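Local coordinates for SWD1-like protein (Myceliophthora thermophila, PDB 6E29), which probably serves as a WD-repeat beta-propeller subunit of the nuclear COMPASS complex, which methylates histone H3, at residues B[229-234]-B[239-244]; B[285-290]-B[296-301]; B[197-202]-B[243-248]; B[318-323]-B[327-332]. All coordinates share one frame; numbering follows the deposited sequence.

Contact 1 (B[229-234]-B[239-244]); sequences ELLVNA and IRTFIV
Val232 and Phe242 pack side chain on side chain across two antiparallel strands, 229-234 and 239-243. Val232 can be followed outward. Its CB stands 3.8 Å from Arg240 O. From there CG2 swings beside the backbone N and lies 3.6 Å from Phe242 CE2, with CD2 of the same ring also close. This approach to the ring is oblique. CG1 is anti to the backbone N (chi1 -179°), and this rotation is what leaves CG2 to meet the phenyl group. Elsewhere Val232 leans on Ile218 and Leu221 of the strand next to it.

The two strands form a hairpin in the middle of one four-stranded blade of the WD-repeat beta-propeller. Leu230 with Phe242 and Val232 with Arg240 are its hydrogen-bonded pairs. Phe242 N donates to Leu230 O at 2.8 Å, and Leu230 N returns a bond to Phe242 O. Val232 O receives Arg240 N at 3.1 Å. The same oxygen accepts a second bond from a water. That water accepts in turn from Arg240 NH1 at 2.8 Å, in the plane of the guanidinium group at its edge. Arg240 NH2 makes a salt bridge with Asp236 in the turn.

The other face carries Leu231, Thr241 and Ile239. Leu231 and Ile239 pack on strand 274-279 of the next blade. Leu231 CD1 presses on Ile239 CG2 at 3.5 Å, a tight carbon contact. The same methyl lies 3.9 Å from Thr241 CG2. Thr241 OG1 is turned to Glu262 in the outermost strand.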
loop_
_atom_site.group_PDB
_atom_site.type_symbol
_atom_site.label_atom_id
_atom_site.label_comp_id
_atom_site.label_asym_id
_atom_site.label_seq_id
_atom_site.Cartn_x
_atom_site.Cartn_y
_atom_site.Cartn_z
ATOM N N GLU B 229 0.718 14.570 -1.364
ATOM C CA GLU B 229 1.871 13.984 -2.038
ATOM C C GLU B 229 1.751 12.467 -2.077
ATOM O O GLU B 229 1.275 11.841 -1.124
ATOM C CB GLU B 229 3.179 14.374 -1.357
ATOM C CG GLU B 229 3.447 15.893 -1.324
ATOM C CD GLU B 229 2.908 16.582 -0.061
ATOM O OE1 GLU B 229 2.426 15.898 0.876
ATOM O OE2 GLU B 229 2.993 17.827 0.003
ATOM N N LEU B 230 2.199 11.893 -3.188
ATOM C CA LEU B 230 2.067 10.479 -3.490
ATOM C C LEU B 230 3.475 9.904 -3.676
ATOM O O LEU B 230 4.283 10.453 -4.426
ATOM C CB LEU B 230 1.263 10.279 -4.766
ATOM C CG LEU B 230 1.172 8.889 -5.376
ATOM C CD1 LEU B 230 0.256 7.989 -4.530
ATOM C CD2 LEU B 230 0.668 9.063 -6.828
ATOM N N LEU B 231 3.720 8.779 -3.049
ATOM C CA LEU B 231 4.956 8.021 -3.159
ATOM C C LEU B 231 4.675 6.763 -3.952
ATOM O O LEU B 231 3.688 6.065 -3.704
ATOM C CB LEU B 231 5.444 7.680 -1.732
ATOM C CG LEU B 231 6.612 6.729 -1.508
ATOM C CD1 LEU B 231 7.837 7.385 -2.092
ATOM C CD2 LEU B 231 6.760 6.556 0.045
ATOM N N VAL B 232 5.553 6.462 -4.895
ATOM C CA VAL B 232 5.329 5.394 -5.857
ATOM C C VAL B 232 6.593 4.537 -5.940
ATOM O O VAL B 232 7.666 5.065 -6.170
ATOM C CB VAL B 232 5.017 5.919 -7.261
ATOM C CG1 VAL B 232 4.766 4.707 -8.206
ATOM C CG2 VAL B 232 3.823 6.892 -7.259
ATOM N N ASN B 233 6.474 3.239 -5.696
ATOM C CA ASN B 233 7.581 2.320 -5.947
ATOM C C ASN B 233 7.232 1.517 -7.190
ATOM O O ASN B 233 6.113 0.994 -7.299
ATOM C CB ASN B 233 7.846 1.365 -4.782
ATOM C CG ASN B 233 9.151 0.574 -4.966
ATOM O OD1 ASN B 233 10.086 1.049 -5.623
ATOM N ND2 ASN B 233 9.207 -0.621 -4.413
ATOM N N ALA B 234 8.196 1.365 -8.074
ATOM C CA ALA B 234 7.979 0.627 -9.311
ATOM C C ALA B 234 9.243 -0.133 -9.666
ATOM O O ALA B 234 10.333 0.157 -9.172
ATOM C CB ALA B 234 7.562 1.576 -10.454
ATOM N N ILE B 239 12.359 5.373 -7.185
ATOM C CA ILE B 239 11.276 5.781 -6.300
ATOM C C ILE B 239 10.893 7.205 -6.675
ATOM O O ILE B 239 11.762 8.021 -7.031
ATOM C CB ILE B 239 11.693 5.670 -4.823
ATOM C CG1 ILE B 239 12.114 4.244 -4.500
ATOM C CG2 ILE B 239 10.488 6.068 -3.909
ATOM C CD1 ILE B 239 12.936 4.110 -3.128
ATOM N N ARG B 240 9.589 7.497 -6.661
ATOM C CA ARG B 240 9.117 8.799 -7.126
ATOM C C ARG B 240 8.081 9.343 -6.174
ATOM O O ARG B 240 7.255 8.577 -5.666
ATOM C CB ARG B 240 8.443 8.701 -8.493
ATOM C CG ARG B 240 9.482 8.247 -9.576
ATOM C CD ARG B 240 8.743 7.967 -10.885
ATOM N NE ARG B 240 9.618 7.579 -11.998
ATOM C CZ ARG B 240 9.974 6.336 -12.291
ATOM N NH1 ARG B 240 9.555 5.297 -11.551
ATOM N NH2 ARG B 240 10.767 6.123 -13.347
ATOM N N THR B 241 8.115 10.655 -5.972
ATOM C CA THR B 241 7.043 11.372 -5.300
ATOM C C THR B 241 6.389 12.312 -6.296
ATOM O O THR B 241 7.048 12.855 -7.192
ATOM C CB THR B 241 7.543 12.145 -4.099
ATOM O OG1 THR B 241 8.657 12.980 -4.479
ATOM C CG2 THR B 241 7.974 11.131 -2.991
ATOM N N PHE B 242 5.091 12.489 -6.144
ATOM C CA PHE B 242 4.328 13.372 -7.014
ATOM C C PHE B 242 3.437 14.270 -6.189
ATOM O O PHE B 242 2.988 13.894 -5.099
ATOM C CB PHE B 242 3.421 12.629 -7.978
ATOM C CG PHE B 242 4.126 11.719 -8.895
ATOM C CD1 PHE B 242 4.362 12.077 -10.223
ATOM C CD2 PHE B 242 4.519 10.464 -8.433
ATOM C CE1 PHE B 242 5.047 11.196 -11.057
ATOM C CE2 PHE B 242 5.185 9.608 -9.234
ATOM C CZ PHE B 242 5.440 9.972 -10.580
ATOM N N ILE B 243 3.127 15.435 -6.776
ATOM C CA ILE B 243 2.214 16.423 -6.192
ATOM C C ILE B 243 0.802 16.085 -6.643
ATOM O O ILE B 243 0.525 16.101 -7.837
ATOM C CB ILE B 243 2.591 17.843 -6.636
ATOM C CG1 ILE B 243 4.083 18.094 -6.378
ATOM C CG2 ILE B 243 1.738 18.853 -5.909
ATOM C CD1 ILE B 243 4.496 17.811 -4.937
ATOM N N VAL B 244 -0.086 15.782 -5.710
ATOM C CA VAL B 244 -1.400 15.241 -6.105
ATOM C C VAL B 244 -2.284 16.373 -6.526
ATOM O O VAL B 244 -2.270 17.445 -5.888
ATOM C CB VAL B 244 -2.003 14.436 -4.941
ATOM C CG1 VAL B 244 -3.476 14.175 -5.167
ATOM C CG2 VAL B 244 -1.262 13.099 -4.717
HETATM O O HOH W 1 8.444 4.877 -9.025
#

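Contact 2 (B[285-290]-B[296-301]); sequences YVAAST and LYIWER
This is the hairpin contact between the two central strands of a propeller blade, 285-290 and 296-300, which run antiparallel. Val286 pairs with Trp299 and Ala288 with Tyr297, each through two backbone hydrogen bonds. Tyr297 N to Ala288 O is nearly straight, at 170°.

Tyr285 lies across the end of the hairpin. Its CB touches Ile298 CG2 at 3.9 Å. Its ring atom CD1 is 4.0 Å from Glu300 CB, and Trp299 O sits at the ring edge, in plane. A serine in place of Tyr285 would keep CB but would probably leave Glu300 CB without its ring partner and uncover the flank of Trp299 O.

The opposite face carries Val286, Ala288, Tyr297 and Trp299. Val286 CG2 meets Arg301 CG at 3.9 Å, the two side chains crossing at about a right angle. Arg301 then makes a salt bridge with Glu262 of the neighbouring blade. Thr290 OG1 lies at the edge of the Tyr297 ring, 3.4 Å from CE1, and bonds to Glu295 O. The Trp299 indole also meets the Trp274 ring edge to face. The edge of the indole meets Ala288 CB in the ring plane, with Trp299 CZ3 3.9 Å from it.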
loop_
_atom_site.group_PDB
_atom_site.type_symbol
_atom_site.label_atom_id
_atom_site.label_comp_id
_atom_site.label_asym_id
_atom_site.label_seq_id
_atom_site.Cartn_x
_atom_site.Cartn_y
_atom_site.Cartn_z
ATOM N N TYR B 285 10.455 12.571 5.266
ATOM C CA TYR B 285 11.418 11.571 4.808
ATOM C C TYR B 285 10.713 10.496 4.000
ATOM O O TYR B 285 9.557 10.153 4.250
ATOM C CB TYR B 285 12.128 10.868 5.971
ATOM C CG TYR B 285 12.872 11.809 6.856
ATOM C CD1 TYR B 285 13.975 12.500 6.390
ATOM C CD2 TYR B 285 12.457 12.023 8.149
ATOM C CE1 TYR B 285 14.692 13.409 7.243
ATOM C CE2 TYR B 285 13.130 12.899 8.987
ATOM C CZ TYR B 285 14.245 13.594 8.531
ATOM O OH TYR B 285 14.905 14.476 9.368
ATOM N N VAL B 286 11.456 9.928 3.047
ATOM C CA VAL B 286 11.076 8.690 2.359
ATOM C C VAL B 286 12.111 7.629 2.745
ATOM O O VAL B 286 13.308 7.860 2.595
ATOM C CB VAL B 286 11.058 8.886 0.820
ATOM C CG1 VAL B 286 10.851 7.543 0.120
ATOM C CG2 VAL B 286 9.917 9.894 0.416
ATOM N N ALA B 287 11.645 6.461 3.190
ATOM C CA ALA B 287 12.532 5.335 3.479
ATOM C C ALA B 287 12.232 4.203 2.505
ATOM O O ALA B 287 11.102 4.086 1.994
ATOM C CB ALA B 287 12.366 4.825 4.909
ATOM N N ALA B 288 13.240 3.371 2.256
ATOM C CA ALA B 288 13.039 2.168 1.458
ATOM C C ALA B 288 13.947 1.055 1.962
ATOM O O ALA B 288 15.102 1.306 2.328
ATOM C CB ALA B 288 13.358 2.426 -0.020
ATOM N N SER B 289 13.474 -0.173 1.832
ATOM C CA SER B 289 14.302 -1.373 1.915
ATOM C C SER B 289 14.765 -1.792 0.522
ATOM O O SER B 289 14.157 -1.447 -0.491
ATOM C CB SER B 289 13.526 -2.525 2.541
ATOM O OG SER B 289 12.306 -2.711 1.821
ATOM N N THR B 290 15.839 -2.576 0.492
ATOM C CA THR B 290 16.609 -2.851 -0.718
ATOM C C THR B 290 16.556 -4.331 -1.030
ATOM O O THR B 290 16.858 -5.157 -0.156
ATOM C CB THR B 290 18.062 -2.425 -0.503
ATOM O OG1 THR B 290 18.078 -1.180 0.195
ATOM C CG2 THR B 290 18.780 -2.264 -1.864
ATOM N N LEU B 296 18.723 -0.170 4.766
ATOM C CA LEU B 296 17.581 0.708 4.554
ATOM C C LEU B 296 18.113 2.079 4.179
ATOM O O LEU B 296 19.120 2.529 4.736
ATOM C CB LEU B 296 16.716 0.836 5.819
ATOM C CG LEU B 296 16.095 -0.432 6.404
ATOM C CD1 LEU B 296 15.373 -0.042 7.682
ATOM C CD2 LEU B 296 15.071 -1.057 5.421
ATOM N N TYR B 297 17.439 2.747 3.245
ATOM C CA TYR B 297 17.861 4.060 2.791
ATOM C C TYR B 297 16.806 5.053 3.230
ATOM O O TYR B 297 15.617 4.757 3.123
ATOM C CB TYR B 297 18.009 4.103 1.263
ATOM C CG TYR B 297 19.262 3.323 0.822
ATOM C CD1 TYR B 297 19.277 1.930 0.845
ATOM C CD2 TYR B 297 20.407 3.985 0.384
ATOM C CE1 TYR B 297 20.409 1.217 0.456
ATOM C CE2 TYR B 297 21.545 3.273 -0.020
ATOM C CZ TYR B 297 21.530 1.889 0.030
ATOM O OH TYR B 297 22.639 1.165 -0.361
ATOM N N ILE B 298 17.242 6.247 3.660
ATOM C CA ILE B 298 16.311 7.328 4.016
ATOM C C ILE B 298 16.721 8.592 3.258
ATOM O O ILE B 298 17.867 9.040 3.365
ATOM C CB ILE B 298 16.292 7.583 5.529
ATOM C CG1 ILE B 298 15.985 6.269 6.289
ATOM C CG2 ILE B 298 15.264 8.628 5.871
ATOM C CD1 ILE B 298 16.032 6.465 7.854
ATOM N N TRP B 299 15.801 9.132 2.461
ATOM C CA TRP B 299 15.983 10.414 1.781
ATOM C C TRP B 299 15.062 11.472 2.393
ATOM O O TRP B 299 14.025 11.152 2.995
ATOM C CB TRP B 299 15.664 10.299 0.296
ATOM C CG TRP B 299 16.481 9.347 -0.475
ATOM C CD1 TRP B 299 17.621 9.638 -1.216
ATOM C CD2 TRP B 299 16.203 7.954 -0.696
ATOM N NE1 TRP B 299 18.065 8.510 -1.840
ATOM C CE2 TRP B 299 17.222 7.461 -1.550
ATOM C CE3 TRP B 299 15.188 7.075 -0.262
ATOM C CZ2 TRP B 299 17.280 6.117 -1.952
ATOM C CZ3 TRP B 299 15.231 5.745 -0.677
ATOM C CH2 TRP B 299 16.269 5.278 -1.523
ATOM N N GLU B 300 15.395 12.735 2.160
ATOM C CA GLU B 300 14.547 13.828 2.617
ATOM C C GLU B 300 13.922 14.512 1.407
ATOM O O GLU B 300 14.580 14.706 0.385
ATOM C CB GLU B 300 15.344 14.833 3.476
ATOM C CG GLU B 300 16.626 15.314 2.839
ATOM C CD GLU B 300 16.369 16.497 1.920
ATOM O OE1 GLU B 300 15.400 17.258 2.216
ATOM O OE2 GLU B 300 17.096 16.622 0.904
ATOM N N ARG B 301 12.651 14.864 1.520
ATOM C CA ARG B 301 11.870 15.398 0.397
ATOM C C ARG B 301 12.008 16.890 0.234
ATOM O O ARG B 301 11.519 17.437 -0.761
ATOM C CB ARG B 301 10.396 15.129 0.602
ATOM C CG ARG B 301 9.990 13.755 0.325
ATOM C CD ARG B 301 8.480 13.664 0.346
ATOM N NE ARG B 301 7.833 14.788 -0.325
ATOM C CZ ARG B 301 7.020 15.660 0.260
ATOM N NH1 ARG B 301 6.726 15.541 1.560
ATOM N NH2 ARG B 301 6.512 16.667 -0.454
#

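Contact 3 (B[197-202]-B[243-248]); sequences LNIIDA and IVPNLS
Ile199 meets Leu247 and Pro245 because its first torsion parts its two branches. CG1 is anti to the carbonyl carbon (chi1 -58°), which sends CD1 toward Pro245. CG2 is anti to the backbone N and faces Leu247. On the other side, Leu247 CG is anti to its own carbonyl carbon (chi1 -70°), and CD1 comes forward to meet the isoleucine.

The contact joins two neighbouring blades of the beta-propeller. Ile199 belongs to the third strand of one blade, 196-201. Pro245 and Leu247 belong to the long loop of the next blade, which links its third strand, 239-243, to its outermost strand, 261-265. From Val244 onward the segment belongs to no strand. The backbones stay well apart, with Ile199 CA and Leu247 CA at 9.5 Å. No hydrogen bond crosses between the two segments, and the area buried is a modest 103 Å². The contact is therefore purely apolar.

Ile199 and Leu247 reach toward each other tip to tip. Ile199 and Pro245 instead slide past each other in opposite directions, and the ring atom Pro245 CG lies 4.2 Å from Ile199 CD1. The isoleucine is thus met by two separate residues of the loop. It also rests on Leu189 and Tyr209 of its own blade. His187 touches both Ile199 and Leu247, and Leu259, further along the loop, touches Pro245.

Leu247 approaches with both of its methyls. CD1 is the nearer, 4.0 Å from Ile199 CG2, and CD2 lies 4.3 Å from that same methyl.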
loop_
_atom_site.group_PDB
_atom_site.type_symbol
_atom_site.label_atom_id
_atom_site.label_comp_id
_atom_site.label_asym_id
_atom_site.label_seq_id
_atom_site.Cartn_x
_atom_site.Cartn_y
_atom_site.Cartn_z
ATOM N N LEU B 197 -0.311 5.417 -13.644
ATOM C CA LEU B 197 -1.124 5.846 -12.500
ATOM C C LEU B 197 -2.496 6.267 -13.043
ATOM O O LEU B 197 -2.583 7.180 -13.867
ATOM C CB LEU B 197 -0.421 6.984 -11.757
ATOM C CG LEU B 197 -0.862 7.402 -10.329
ATOM C CD1 LEU B 197 -2.149 8.189 -10.361
ATOM C CD2 LEU B 197 -1.022 6.173 -9.438
ATOM N N ASN B 198 -3.548 5.558 -12.620
ATOM C CA ASN B 198 -4.937 5.841 -12.963
ATOM C C ASN B 198 -5.575 6.603 -11.823
ATOM O O ASN B 198 -5.390 6.222 -10.671
ATOM C CB ASN B 198 -5.768 4.551 -13.114
ATOM C CG ASN B 198 -5.368 3.744 -14.303
ATOM O OD1 ASN B 198 -4.797 4.296 -15.225
ATOM N ND2 ASN B 198 -5.678 2.447 -14.295
ATOM N N ILE B 199 -6.371 7.617 -12.147
ATOM C CA ILE B 199 -7.218 8.278 -11.161
ATOM C C ILE B 199 -8.636 7.865 -11.495
ATOM O O ILE B 199 -9.070 8.029 -12.641
ATOM C CB ILE B 199 -7.092 9.810 -11.193
ATOM C CG1 ILE B 199 -5.650 10.248 -10.961
ATOM C CG2 ILE B 199 -7.956 10.433 -10.070
ATOM C CD1 ILE B 199 -5.441 11.768 -10.960
ATOM N N ILE B 200 -9.326 7.277 -10.526
ATOM C CA ILE B 200 -10.661 6.701 -10.698
ATOM C C ILE B 200 -11.627 7.483 -9.830
ATOM O O ILE B 200 -11.385 7.645 -8.630
ATOM C CB ILE B 200 -10.672 5.205 -10.305
ATOM C CG1 ILE B 200 -9.630 4.448 -11.116
ATOM C CG2 ILE B 200 -12.094 4.515 -10.506
ATOM C CD1 ILE B 200 -9.474 2.979 -10.685
ATOM N N ASP B 201 -12.725 7.964 -10.433
ATOM C CA ASP B 201 -13.848 8.508 -9.671
ATOM C C ASP B 201 -14.523 7.373 -8.904
ATOM O O ASP B 201 -14.994 6.404 -9.505
ATOM C CB ASP B 201 -14.819 9.173 -10.651
ATOM C CG ASP B 201 -15.916 9.967 -9.973
ATOM O OD1 ASP B 201 -16.631 9.384 -9.138
ATOM O OD2 ASP B 201 -16.083 11.165 -10.311
ATOM N N ALA B 202 -14.541 7.455 -7.574
ATOM C CA ALA B 202 -15.041 6.315 -6.822
ATOM C C ALA B 202 -16.553 6.186 -6.914
ATOM O O ALA B 202 -17.093 5.121 -6.599
ATOM C CB ALA B 202 -14.596 6.393 -5.352
ATOM N N ILE B 243 3.127 15.435 -6.776
ATOM C CA ILE B 243 2.214 16.423 -6.192
ATOM C C ILE B 243 0.802 16.085 -6.643
ATOM O O ILE B 243 0.525 16.101 -7.837
ATOM C CB ILE B 243 2.591 17.843 -6.636
ATOM C CG1 ILE B 243 4.083 18.094 -6.378
ATOM C CG2 ILE B 243 1.738 18.853 -5.909
ATOM C CD1 ILE B 243 4.496 17.811 -4.937
ATOM N N VAL B 244 -0.086 15.782 -5.710
ATOM C CA VAL B 244 -1.400 15.241 -6.105
ATOM C C VAL B 244 -2.284 16.373 -6.526
ATOM O O VAL B 244 -2.270 17.445 -5.888
ATOM C CB VAL B 244 -2.003 14.436 -4.941
ATOM C CG1 VAL B 244 -3.476 14.175 -5.167
ATOM C CG2 VAL B 244 -1.262 13.099 -4.717
ATOM N N PRO B 245 -3.056 16.252 -7.620
ATOM C CA PRO B 245 -3.875 17.371 -8.081
ATOM C C PRO B 245 -5.057 17.633 -7.161
ATOM O O PRO B 245 -5.447 16.843 -6.291
ATOM C CB PRO B 245 -4.348 16.948 -9.472
ATOM C CG PRO B 245 -4.369 15.466 -9.401
ATOM C CD PRO B 245 -3.154 15.100 -8.540
ATOM N N ASN B 246 -5.595 18.824 -7.373
ATOM C CA ASN B 246 -6.816 19.327 -6.773
ATOM C C ASN B 246 -7.993 18.530 -7.331
ATOM O O ASN B 246 -8.491 18.828 -8.422
ATOM C CB ASN B 246 -6.925 20.810 -7.125
ATOM C CG ASN B 246 -7.829 21.578 -6.199
ATOM O OD1 ASN B 246 -8.362 21.030 -5.221
ATOM N ND2 ASN B 246 -7.963 22.898 -6.471
ATOM N N LEU B 247 -8.432 17.492 -6.613
ATOM C CA LEU B 247 -9.488 16.630 -7.127
ATOM C C LEU B 247 -10.828 16.935 -6.479
ATOM O O LEU B 247 -11.714 17.386 -7.160
ATOM C CB LEU B 247 -9.163 15.155 -6.923
ATOM C CG LEU B 247 -8.015 14.708 -7.829
ATOM C CD1 LEU B 247 -7.518 13.334 -7.328
ATOM C CD2 LEU B 247 -8.380 14.693 -9.308
ATOM N N SER B 248 -10.968 16.732 -5.164
ATOM C CA SER B 248 -12.267 16.759 -4.485
ATOM C C SER B 248 -13.007 18.098 -4.595
ATOM O O SER B 248 -14.178 18.209 -4.192
ATOM C CB SER B 248 -12.077 16.360 -3.015
ATOM O OG SER B 248 -11.028 17.096 -2.403
#

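Contact 4 (B[318-323]-B[327-332]); sequences GVIEWH and ALLAAC
Leu329 lies over the Trp322 indole, with its methyl CD1 above one ring face. CD1 is 3.7 Å from the centroid of the five-membered ring and only 5° off the ring normal, a CH-pi contact. Leu329 CG is anti to the backbone N (chi1 172°), which carries the methyl over the face.

The two residues form a non-hydrogen-bonded pair between strands 317-322 and 328-333. These are the two innermost strands of the blade that closes the propeller. Its outermost strand, 19-23, comes from the N-terminal end of the chain, the usual closure of WD-repeat propellers.

Beside the indole, Ile320 CB touches the same Leu329 CD1 at 4.2 Å. Ile320 CG2 then meets Ala331 CB at 3.6 Å. Trp322 and Ile320 also pack on Ala287 of the preceding blade, and Trp322 NE1 makes a weak hydrogen bond to Ala278 O there. A glycine at Trp322 would take away the face under Leu329 CD1 and would probably open a gap between the two blades.

Glu321 and Ala330 form a hydrogen-bonded pair, each N donating to the other's O. The Glu321 carboxylate turns away from the hairpin to a salt bridge with Arg222. At one end His323 CB rests on Leu328 CB at 3.8 Å, while His323 NE2 bonds to Gly37 O. At the other end Gly318 and Val319 together face Cys332, as in a beta bulge. Cys332 N donates to Val319 O at 3.0 Å, and Gly318 N donates to Cys332 O at 2.7 Å, nearly straight at 173°.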
loop_
_atom_site.group_PDB
_atom_site.type_symbol
_atom_site.label_atom_id
_atom_site.label_comp_id
_atom_site.label_asym_id
_atom_site.label_seq_id
_atom_site.Cartn_x
_atom_site.Cartn_y
_atom_site.Cartn_z
ATOM N N GLY B 318 12.063 -6.309 4.409
ATOM C CA GLY B 318 10.908 -6.240 3.541
ATOM C C GLY B 318 10.055 -5.025 3.801
ATOM O O GLY B 318 10.441 -3.887 3.487
ATOM N N VAL B 319 8.851 -5.250 4.348
ATOM C CA VAL B 319 7.909 -4.136 4.525
ATOM C C VAL B 319 8.445 -3.203 5.581
ATOM O O VAL B 319 8.901 -3.660 6.638
ATOM C CB VAL B 319 6.521 -4.659 4.930
ATOM C CG1 VAL B 319 5.661 -3.555 5.608
ATOM C CG2 VAL B 319 5.799 -5.208 3.683
ATOM N N ILE B 320 8.304 -1.879 5.362
ATOM C CA ILE B 320 8.714 -0.920 6.391
ATOM C C ILE B 320 7.566 0.049 6.634
ATOM O O ILE B 320 6.740 0.287 5.758
ATOM C CB ILE B 320 10.012 -0.160 5.995
ATOM C CG1 ILE B 320 9.744 0.636 4.717
ATOM C CG2 ILE B 320 11.188 -1.187 5.794
ATOM C CD1 ILE B 320 10.916 1.430 4.275
ATOM N N GLU B 321 7.542 0.650 7.816
ATOM C CA GLU B 321 6.466 1.575 8.167
ATOM C C GLU B 321 6.991 2.555 9.191
ATOM O O GLU B 321 7.667 2.142 10.139
ATOM C CB GLU B 321 5.266 0.864 8.797
ATOM C CG GLU B 321 4.474 0.078 7.810
ATOM C CD GLU B 321 3.815 0.982 6.778
ATOM O OE1 GLU B 321 3.292 2.072 7.145
ATOM O OE2 GLU B 321 3.852 0.600 5.599
ATOM N N TRP B 322 6.705 3.837 9.013
ATOM C CA TRP B 322 7.032 4.813 10.042
ATOM C C TRP B 322 5.895 4.973 11.052
ATOM O O TRP B 322 4.710 4.886 10.687
ATOM C CB TRP B 322 7.263 6.188 9.419
ATOM C CG TRP B 322 8.482 6.336 8.530
ATOM C CD1 TRP B 322 8.574 6.032 7.190
ATOM C CD2 TRP B 322 9.741 6.908 8.901
ATOM N NE1 TRP B 322 9.822 6.396 6.709
ATOM C CE2 TRP B 322 10.539 6.951 7.735
ATOM C CE3 TRP B 322 10.263 7.419 10.095
ATOM C CZ2 TRP B 322 11.829 7.447 7.743
ATOM C CZ3 TRP B 322 11.552 7.910 10.092
ATOM C CH2 TRP B 322 12.307 7.924 8.932
ATOM N N HIS B 323 6.261 5.350 12.279
ATOM C CA HIS B 323 5.259 5.708 13.297
ATOM C C HIS B 323 4.517 6.996 12.880
ATOM O O HIS B 323 5.108 7.879 12.247
ATOM C CB HIS B 323 5.979 5.895 14.638
ATOM C CG HIS B 323 5.054 6.018 15.804
ATOM N ND1 HIS B 323 4.591 7.235 16.259
ATOM C CD2 HIS B 323 4.496 5.071 16.601
ATOM C CE1 HIS B 323 3.798 7.031 17.307
ATOM N NE2 HIS B 323 3.711 5.731 17.520
ATOM N N ALA B 327 9.614 9.851 15.310
ATOM C CA ALA B 327 10.622 9.470 14.302
ATOM C C ALA B 327 11.110 8.039 14.591
ATOM O O ALA B 327 12.211 7.784 15.115
ATOM C CB ALA B 327 11.777 10.480 14.331
ATOM N N LEU B 328 10.222 7.100 14.349
ATOM C CA LEU B 328 10.468 5.668 14.552
ATOM C C LEU B 328 10.173 4.942 13.249
ATOM O O LEU B 328 9.116 5.161 12.640
ATOM C CB LEU B 328 9.571 5.088 15.675
ATOM C CG LEU B 328 9.693 5.707 17.067
ATOM C CD1 LEU B 328 8.566 5.228 17.998
ATOM C CD2 LEU B 328 11.085 5.326 17.633
ATOM N N LEU B 329 11.070 4.039 12.827
ATOM C CA LEU B 329 10.908 3.355 11.533
ATOM C C LEU B 329 10.949 1.868 11.854
ATOM O O LEU B 329 11.939 1.403 12.429
ATOM C CB LEU B 329 12.054 3.748 10.561
ATOM C CG LEU B 329 12.170 3.004 9.229
ATOM C CD1 LEU B 329 10.846 3.151 8.364
ATOM C CD2 LEU B 329 13.381 3.536 8.455
ATOM N N ALA B 330 9.869 1.131 11.553
ATOM C CA ALA B 330 9.822 -0.303 11.815
ATOM C C ALA B 330 10.038 -1.057 10.513
ATOM O O ALA B 330 9.563 -0.650 9.447
ATOM C CB ALA B 330 8.473 -0.715 12.424
ATOM N N ALA B 331 10.683 -2.210 10.612
ATOM C CA ALA B 331 10.965 -3.009 9.414
ATOM C C ALA B 331 10.861 -4.500 9.708
ATOM O O ALA B 331 11.222 -4.952 10.791
ATOM C CB ALA B 331 12.350 -2.695 8.853
ATOM N N CYS B 332 10.372 -5.266 8.731
ATOM C CA CYS B 332 10.218 -6.709 8.821
ATOM C C CYS B 332 11.391 -7.348 8.128
ATOM O O CYS B 332 11.620 -7.088 6.943
ATOM C CB CYS B 332 8.926 -7.157 8.131
ATOM S SG CYS B 332 7.478 -6.331 8.775
#

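The contacts lie in four successive blades of the seven-bladed propeller. In chain order, contact 3 opens first at 197-202, and its second segment starts on Ile243 and Val244, the last residues of contact 1, and runs on to Ser248. Contacts 2 and 4 follow. Contacts 1, 2 and 4 are hairpins within single blades, while contact 3 bridges two. Contacts 1 and 2 have centres about 13 Å apart and touch through Ile239 and Trp299. Contacts 2 and 4 have centres about 11 Å apart, and Ser289 OG probably hydrogen-bonds Gly318 O between them. Contacts 3 and 4 sit on opposite sides of the chain's centre, their centres about 27 Å apart. Packing thus passes from blade to blade along this part of the ring.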